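Local coordinates for protein putative sugar isomerase (Parabacteroides distasonis, PDB 3LMZ) that probably acts as a sugar isomerase, using a xylose isomerase-like TIM barrel, although its natural substrate is not established, at residues D143-W148 / V175-K180; M160-G165 / F186-K191. All coordinates share one frame; numbering follows the deposited sequence. Where two conformers were deposited one is given.

Contact 1: D143-W148 / V175-K180; sequences DATDVW and VADLKK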
ATOM      1  N   ASP A 143      24.843  14.540   0.208  1.00 13.35           N
ATOM      2  CA  ASP A 143      23.588  15.112  -0.264  1.00 14.39           C
ATOM      3  C   ASP A 143      23.622  15.547  -1.751  1.00 14.43           C
ATOM      4  O   ASP A 143      24.660  15.479  -2.430  1.00 13.82           O
ATOM      5  CB  ASP A 143      23.112  16.246   0.666  1.00 15.21           C
ATOM      6  CG  ASP A 143      24.009  17.507   0.610  1.00 14.09           C
ATOM      7  OD1 ASP A 143      24.903  17.617  -0.262  1.00 15.83           O
ATOM      8  OD2 ASP A 143      23.812  18.389   1.510  1.00 18.09           O
ATOM      9  N   ALA A 144      22.508  16.058  -2.249  1.00 13.04           N
ATOM     10  CA  ALA A 144      22.379  16.364  -3.660  1.00 12.54           C
ATOM     11  C   ALA A 144      23.325  17.522  -4.015  1.00 13.80           C
ATOM     12  O   ALA A 144      23.973  17.482  -5.064  1.00 13.56           O
ATOM     13  CB  ALA A 144      20.949  16.738  -3.962  1.00 13.52           C
ATOM     14  N   THR A 145      23.469  18.514  -3.125  1.00 14.98           N
ATOM     15  CA  THR A 145      24.353  19.652  -3.396  1.00 13.92           C
ATOM     16  C   THR A 145      25.776  19.211  -3.564  1.00 13.67           C
ATOM     17  O   THR A 145      26.490  19.701  -4.444  1.00 14.54           O
ATOM     18  CB  THR A 145      24.279  20.679  -2.270  1.00 15.14           C
ATOM     19  OG1 THR A 145      22.927  21.137  -2.174  1.00 14.19           O
ATOM     20  CG2 THR A 145      25.297  21.849  -2.513  1.00 14.29           C
ATOM     21  N   ASP A 146      26.203  18.245  -2.751  1.00 13.45           N
ATOM     22  CA  ASP A 146      27.580  17.760  -2.872  1.00 15.07           C
ATOM     23  C   ASP A 146      27.815  17.053  -4.205  1.00 13.75           C
ATOM     24  O   ASP A 146      28.865  17.233  -4.811  1.00 13.90           O
ATOM     25  CB  ASP A 146      27.930  16.798  -1.755  1.00 15.09           C
ATOM     26  CG  ASP A 146      29.398  16.436  -1.764  1.00 19.20           C
ATOM     27  OD1 ASP A 146      30.217  17.338  -1.441  1.00 21.06           O
ATOM     28  OD2 ASP A 146      29.755  15.294  -2.121  1.00 18.07           O
ATOM     29  N   VAL A 147      26.847  16.321  -4.706  1.00 13.64           N
ATOM     30  CA  VAL A 147      27.003  15.676  -5.991  1.00 14.18           C
ATOM     31  C   VAL A 147      27.007  16.705  -7.070  1.00 14.76           C
ATOM     32  O   VAL A 147      27.888  16.658  -7.953  1.00 15.24           O
ATOM     33  CB  VAL A 147      25.922  14.626  -6.282  1.00 16.04           C
ATOM     34  CG1 VAL A 147      26.118  14.039  -7.697  1.00 14.29           C
ATOM     35  CG2 VAL A 147      25.968  13.524  -5.252  1.00 15.13           C
ATOM     36  N   TRP A 148      26.140  17.706  -6.957  1.00 14.54           N
ATOM     37  CA  TRP A 148      26.095  18.800  -7.896  1.00 15.68           C
ATOM     38  C   TRP A 148      27.437  19.502  -8.007  1.00 14.28           C
ATOM     39  O   TRP A 148      27.953  19.692  -9.102  1.00 15.06           O
ATOM     40  CB  TRP A 148      25.008  19.794  -7.529  1.00 15.47           C
ATOM     41  CG  TRP A 148      24.854  20.968  -8.474  1.00 15.72           C
ATOM     42  CD1 TRP A 148      25.320  22.263  -8.301  1.00 17.63           C
ATOM     43  CD2 TRP A 148      24.213  20.943  -9.751  1.00 14.95           C
ATOM     44  NE1 TRP A 148      24.958  23.036  -9.392  1.00 17.21           N
ATOM     45  CE2 TRP A 148      24.279  22.255 -10.292  1.00 19.64           C
ATOM     46  CE3 TRP A 148      23.529  19.954 -10.467  1.00 16.11           C
ATOM     47  CZ2 TRP A 148      23.668  22.591 -11.515  1.00 17.70           C
ATOM     48  CZ3 TRP A 148      22.924  20.296 -11.665  1.00 16.40           C
ATOM     49  CH2 TRP A 148      23.006  21.584 -12.185  1.00 19.21           C
ATOM     50  N   VAL A 175      12.690  18.094  -2.692  1.00 13.70           N
ATOM     51  CA  VAL A 175      11.895  18.688  -3.748  1.00 15.32           C
ATOM     52  C   VAL A 175      12.604  19.948  -4.288  1.00 15.00           C
ATOM     53  O   VAL A 175      12.700  20.102  -5.489  1.00 13.59           O
ATOM     54  CB  VAL A 175      10.444  18.993  -3.230  1.00 14.70           C
ATOM     55  CG1 VAL A 175       9.627  19.663  -4.326  1.00 16.90           C
ATOM     56  CG2 VAL A 175       9.763  17.679  -2.690  1.00 14.83           C
ATOM     57  N   ALA A 176      13.136  20.803  -3.397  1.00 15.10           N
ATOM     58  CA  ALA A 176      13.884  21.994  -3.847  1.00 14.98           C
ATOM     59  C   ALA A 176      15.198  21.582  -4.513  1.00 12.57           C
ATOM     60  O   ALA A 176      15.634  22.204  -5.501  1.00 16.96           O
ATOM     61  CB  ALA A 176      14.126  23.000  -2.706  1.00 14.71           C
ATOM     62  N   ASP A 177      15.818  20.491  -4.028  1.00 13.90           N
ATOM     63  CA  ASP A 177      17.038  19.995  -4.694  1.00 13.62           C
ATOM     64  C   ASP A 177      16.720  19.493  -6.127  1.00 14.40           C
ATOM     65  O   ASP A 177      17.465  19.741  -7.073  1.00 15.17           O
ATOM     66  CB  ASP A 177      17.731  18.930  -3.847  1.00 11.75           C
ATOM     67  CG  ASP A 177      18.460  19.520  -2.667  1.00 14.40           C
ATOM     68  OD1 ASP A 177      18.559  20.759  -2.542  1.00 16.11           O
ATOM     69  OD2 ASP A 177      18.883  18.740  -1.812  1.00 14.71           O
ATOM     70  N   LEU A 178      15.609  18.769  -6.264  1.00 13.40           N
ATOM     71  CA  LEU A 178      15.167  18.336  -7.605  1.00 13.47           C
ATOM     72  C   LEU A 178      14.958  19.542  -8.550  1.00 15.19           C
ATOM     73  O   LEU A 178      15.415  19.512  -9.713  1.00 15.81           O
ATOM     74  CB  LEU A 178      13.912  17.442  -7.529  1.00 13.80           C
ATOM     75  CG  LEU A 178      13.318  17.041  -8.894  1.00 14.81           C
ATOM     76  CD1 LEU A 178      14.285  16.147  -9.748  1.00 16.70           C
ATOM     77  CD2 LEU A 178      11.973  16.322  -8.627  1.00 16.94           C
ATOM     78  N   LYS A 179      14.320  20.607  -8.047  0.50 14.62           N
ATOM     79  CA  LYS A 179      14.113  21.832  -8.847  0.50 16.17           C
ATOM     80  C   LYS A 179      15.468  22.398  -9.305  0.50 16.80           C
ATOM     81  O   LYS A 179      15.659  22.677 -10.484  0.50 17.53           O
ATOM     82  CB  LYS A 179      13.329  22.896  -8.082  0.50 16.26           C
ATOM     83  CG  LYS A 179      13.010  24.149  -8.907  0.50 17.88           C
ATOM     84  CD  LYS A 179      12.492  25.308  -8.036  0.50 20.09           C
ATOM     85  CE  LYS A 179      11.037  25.137  -7.658  0.50 27.43           C
ATOM     86  NZ  LYS A 179      10.572  26.193  -6.696  0.50 30.81           N
ATOM     87  N   LYS A 180      16.407  22.553  -8.371  0.50 14.85           N
ATOM     88  CA  LYS A 180      17.728  23.100  -8.707  0.50 15.42           C
ATOM     89  C   LYS A 180      18.486  22.243  -9.699  0.50 15.33           C
ATOM     90  O   LYS A 180      19.096  22.752 -10.677  0.50 16.35           O
ATOM     91  CB  LYS A 180      18.575  23.274  -7.439  0.50 16.01           C
ATOM     92  CG  LYS A 180      18.103  24.399  -6.548  0.50 19.81           C
ATOM     93  CD  LYS A 180      19.025  24.617  -5.353  0.50 20.81           C
ATOM     94  CE  LYS A 180      18.947  23.481  -4.351  0.50 24.50           C
ATOM     95  NZ  LYS A 180      19.660  23.788  -3.079  0.50 29.91           N
TER
HETATM   96  O   HOH W   1      21.431  19.058  -0.957  1.00 16.59           O
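Asp-177 OD2 is joined to the backbone of Thr-145 through one ordered water, whose proton it accepts at 2.7 Å. This water accepts from Thr-145 N at 3.0 Å, so a first-turn amide of helix 144-151, which has no carbonyl four residues back within its own helix, finds its acceptor in a water that the neighbouring helix holds. The other carboxylate oxygen, Asp-177 OD1, turns to Lys-180 one helical turn on, where Lys-180 NZ, in one of its two conformers, makes a long, weak salt bridge of 3.3 Å. With CG anti to its carbonyl carbon (chi1 -75°), Asp-177 reaches across to the neighbouring helix, and its OD2 lies 3.6 Å from Ala-144 CB. Alanine suits that place: a bare methyl lets the carboxylate come close, while Met-160 and Leu-162 of strand 158-163 also touch Ala-144. Thr-145 OG1 is hydrogen-bonded to Tyr-181, next along the second helix. Asp-143 is the N-cap of the first helix; its OD1 accepts from Asp-146 N at 2.9 Å with an N-H...O angle of 154°, and its OD2 is held by Asn-170. The Trp-148 indole brings CH2 to 4.4 Å from Lys-180 O and stacks on the ring of Tyr-181. The short helix segments run within 19° of parallel, their axes 10.8 Å apart. Only 153 Å² is buried, and the water carries the polar link between the segments, to which Tyr-181 adds its direct bond and stack; the first turn of helix 144-151, whose Thr-145 N reaches the carboxylate through the water, would probably favour the charged form.

Contact 2: M160-G165 / F186-K191; sequences MCLDVG and FDMHIK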
HETATM    1  N   MSE A 160      23.383  12.474 -10.480  1.00 13.32           N
HETATM    2  CA  MSE A 160      22.980  11.871  -9.208  1.00 14.47           C
HETATM    3  C   MSE A 160      21.808  10.922  -9.351  1.00 12.59           C
HETATM    4  O   MSE A 160      20.965  11.040 -10.246  1.00 14.47           O
HETATM    5  CB  MSE A 160      22.620  12.945  -8.145  1.00 12.26           C
HETATM    6  CG  MSE A 160      21.311  13.702  -8.395  1.00 12.92           C
HETATM    7 SE   MSE A 160      21.109  15.111  -7.114  0.75 16.04          SE
HETATM    8  CE  MSE A 160      22.409  16.298  -7.859  1.00 13.93           C
ATOM      9  N   CYS A 161      21.819   9.940  -8.422  1.00 12.83           N
ATOM     10  CA  CYS A 161      20.656   9.149  -8.001  1.00 12.45           C
ATOM     11  C   CYS A 161      20.166   9.909  -6.772  1.00 14.29           C
ATOM     12  O   CYS A 161      20.780   9.882  -5.678  1.00 14.80           O
ATOM     13  CB  CYS A 161      21.048   7.684  -7.680  1.00 12.23           C
ATOM     14  SG  CYS A 161      19.625   6.892  -6.958  1.00 17.06           S
ATOM     15  N   LEU A 162      19.106  10.682  -7.017  1.00 14.31           N
ATOM     16  CA  LEU A 162      18.553  11.541  -5.967  1.00 14.04           C
ATOM     17  C   LEU A 162      17.844  10.620  -4.997  1.00 13.17           C
ATOM     18  O   LEU A 162      16.766  10.102  -5.273  1.00 14.33           O
ATOM     19  CB  LEU A 162      17.584  12.605  -6.480  1.00 17.78           C
ATOM     20  CG  LEU A 162      16.841  13.398  -5.416  1.00 16.56           C
ATOM     21  CD1 LEU A 162      17.776  14.149  -4.528  1.00 18.27           C
ATOM     22  CD2 LEU A 162      15.839  14.284  -6.105  1.00 18.78           C
ATOM     23  N   ASP A 163      18.414  10.478  -3.809  1.00 12.11           N
ATOM     24  CA  ASP A 163      17.815   9.647  -2.747  1.00 13.71           C
ATOM     25  C   ASP A 163      17.085  10.633  -1.832  1.00 13.98           C
ATOM     26  O   ASP A 163      17.675  11.381  -1.054  1.00 13.03           O
ATOM     27  CB  ASP A 163      18.906   8.862  -2.018  1.00 15.69           C
ATOM     28  CG  ASP A 163      18.343   7.860  -1.000  1.00 17.35           C
ATOM     29  OD1 ASP A 163      17.470   8.303  -0.202  1.00 15.28           O
ATOM     30  OD2 ASP A 163      18.781   6.661  -1.105  1.00 16.20           O
ATOM     31  N   VAL A 164      15.776  10.584  -1.872  1.00 13.05           N
ATOM     32  CA  VAL A 164      15.000  11.605  -1.213  1.00 13.14           C
ATOM     33  C   VAL A 164      15.120  11.466   0.312  1.00 13.29           C
ATOM     34  O   VAL A 164      15.124  12.465   1.033  1.00 14.79           O
ATOM     35  CB  VAL A 164      13.560  11.565  -1.678  1.00 15.69           C
ATOM     36  CG1 VAL A 164      13.513  11.768  -3.213  1.00 17.81           C
ATOM     37  CG2 VAL A 164      12.744  10.278  -1.240  1.00 14.93           C
ATOM     38  N   GLY A 165      15.263  10.219   0.788  1.00 13.31           N
ATOM     39  CA  GLY A 165      15.341   9.966   2.209  1.00 14.32           C
ATOM     40  C   GLY A 165      16.654  10.416   2.786  1.00 14.47           C
ATOM     41  O   GLY A 165      16.720  11.110   3.819  1.00 14.46           O
ATOM     42  N   PHE A 186      19.439  11.599 -12.731  1.00 13.09           N
ATOM     43  CA  PHE A 186      19.258  10.545 -13.729  1.00 14.64           C
ATOM     44  C   PHE A 186      18.565   9.318 -13.187  1.00 16.32           C
ATOM     45  O   PHE A 186      18.225   8.404 -13.935  1.00 15.89           O
ATOM     46  CB  PHE A 186      20.608  10.226 -14.423  1.00 15.58           C
ATOM     47  CG  PHE A 186      21.190  11.417 -15.155  1.00 14.91           C
ATOM     48  CD1 PHE A 186      20.390  12.237 -15.959  1.00 17.03           C
ATOM     49  CD2 PHE A 186      22.520  11.773 -14.987  1.00 18.19           C
ATOM     50  CE1 PHE A 186      20.912  13.333 -16.614  1.00 19.00           C
ATOM     51  CE2 PHE A 186      23.018  12.875 -15.621  1.00 16.02           C
ATOM     52  CZ  PHE A 186      22.217  13.646 -16.427  1.00 17.81           C
ATOM     53  N   ASP A 187      18.428   9.275 -11.872  1.00 14.23           N
ATOM     54  CA  ASP A 187      17.736   8.169 -11.186  1.00 12.55           C
ATOM     55  C   ASP A 187      17.272   8.703  -9.849  1.00 13.33           C
ATOM     56  O   ASP A 187      17.711   9.770  -9.385  1.00 12.54           O
ATOM     57  CB  ASP A 187      18.675   6.977 -11.000  1.00 14.36           C
ATOM     58  CG  ASP A 187      17.986   5.703 -10.538  1.00 14.88           C
ATOM     59  OD1 ASP A 187      17.092   5.257 -11.263  1.00 15.44           O
ATOM     60  OD2 ASP A 187      18.486   5.125  -9.587  1.00 18.13           O
HETATM   61  N   MSE A 188      16.364   7.971  -9.199  1.00 13.34           N
HETATM   62  CA  MSE A 188      15.865   8.422  -7.919  1.00 14.42           C
HETATM   63  C   MSE A 188      15.548   7.177  -7.094  1.00 12.73           C
HETATM   64  O   MSE A 188      14.947   6.238  -7.612  1.00 15.28           O
HETATM   65  CB  MSE A 188      14.571   9.201  -8.086  1.00 13.36           C
HETATM   66  CG  MSE A 188      14.134   9.969  -6.861  1.00 19.24           C
HETATM   67 SE   MSE A 188      12.437  10.913  -7.159  0.75 17.91          SE
HETATM   68  CE  MSE A 188      13.199  11.992  -8.708  1.00 11.90           C
ATOM     69  N   HIS A 189      15.933   7.229  -5.813  1.00 12.94           N
ATOM     70  CA  HIS A 189      15.434   6.273  -4.811  1.00 14.40           C
ATOM     71  C   HIS A 189      14.366   6.998  -4.009  1.00 12.88           C
ATOM     72  O   HIS A 189      14.646   8.007  -3.309  1.00 14.39           O
ATOM     73  CB  HIS A 189      16.584   5.760  -3.926  1.00 16.82           C
ATOM     74  CG  HIS A 189      17.517   4.834  -4.642  1.00 15.25           C
ATOM     75  ND1 HIS A 189      18.554   4.173  -4.016  1.00 16.89           N
ATOM     76  CD2 HIS A 189      17.503   4.391  -5.923  1.00 18.34           C
ATOM     77  CE1 HIS A 189      19.164   3.393  -4.903  1.00 17.21           C
ATOM     78  NE2 HIS A 189      18.547   3.499  -6.065  1.00 20.02           N
ATOM     79  N   ILE A 190      13.172   6.401  -4.011  1.00 13.24           N
ATOM     80  CA  ILE A 190      12.053   6.825  -3.165  1.00 14.48           C
ATOM     81  C   ILE A 190      12.063   5.967  -1.926  1.00 14.03           C
ATOM     82  O   ILE A 190      12.409   4.777  -1.983  1.00 13.89           O
ATOM     83  CB  ILE A 190      10.688   6.824  -3.901  1.00 14.09           C
ATOM     84  CG1 ILE A 190      10.379   5.467  -4.532  1.00 14.87           C
ATOM     85  CG2 ILE A 190      10.680   7.929  -4.996  1.00 16.15           C
ATOM     86  CD1 ILE A 190       8.952   5.341  -4.955  1.00 14.73           C
ATOM     87  N   LYS A 191      11.759   6.599  -0.795  1.00 13.44           N
ATOM     88  CA  LYS A 191      11.720   5.979   0.532  1.00 15.34           C
ATOM     89  C   LYS A 191      11.214   7.091   1.445  1.00 13.83           C
ATOM     90  O   LYS A 191      11.138   8.277   1.028  1.00 15.54           O
ATOM     91  CB  LYS A 191      13.124   5.506   0.991  1.00 15.89           C
ATOM     92  CG  LYS A 191      14.182   6.623   0.952  1.00 15.63           C
ATOM     93  CD  LYS A 191      15.579   6.145   1.353  1.00 14.67           C
ATOM     94  CE  LYS A 191      16.155   5.174   0.354  1.00 15.65           C
ATOM     95  NZ  LYS A 191      17.653   4.945   0.650  1.00 15.04           N
TER
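Lys-191 NZ and Asp-163 OD2 form a 2.7 Å salt bridge that uses the syn lone pair of the carboxylate. Asp-163 OD2 also accepts from His-132, while Lys-191 NZ pairs with Glu-231 and Glu-233 and lies near a bound citrate. An alanine in place of Lys-191 would probably leave these gathered carboxylates without their shared positive charge. Next to this cluster along the strands, two parallel strands exchange backbone bonds: Leu-162 N gives to Asp-187 O at 2.9 Å, and Leu-162 O receives His-189 N at 3.0 Å from above its carbonyl plane. Val-164 N continues the pattern to His-189 O at 3.2 Å. On the Asp-163 side of the sheet, Cys-161 SG sits over one face of the His-189 imidazole, 3.6 Å from its centroid, carried there by SG anti to the backbone N (chi1 172°). The small thiol also touches, at 3.4 Å from SG, Asp-187 OD2, of a carboxylate bonded to Tyr-78. The other side is apolar: the long selenomethionine side chain of Met-188 lays its CG 4.1 Å from Val-164 CG1. Gly-165 lets the Lys-191 chain pass, with CG 3.8 Å from Gly-165 CA, where a side chain would collide. Adjacent parallel strands with polar residues turned inward and an apolar face under helices are characteristic of a TIM barrel, whose active sites lie at the C-terminal strand ends, as this charged cluster does.

Overall arrangement
The two contacts are successive layers of one barrel wall, their centres 10 Å apart. Along the chain their segments alternate: helix 144-151 precedes strand 158-163, from which helices 164-169 and 174-181 lead to strand 185-193 in a parallel beta-alpha-beta crossover. Contact 1 lies in the outer helical layer, its centre about 15 Å from the centre of the chain, while that of contact 2 is only 5 Å from it. The layers meet where Met-160 CE packs 3.4 Å from Ala-144 O and where Leu-178 CB lies 4.0 Å from Leu-162 CD2. Citrate, probably from the crystallisation liquor, has its nearest atom about 3 Å from the Lys-191 side chain, consistent with a substrate pocket beside contact 2.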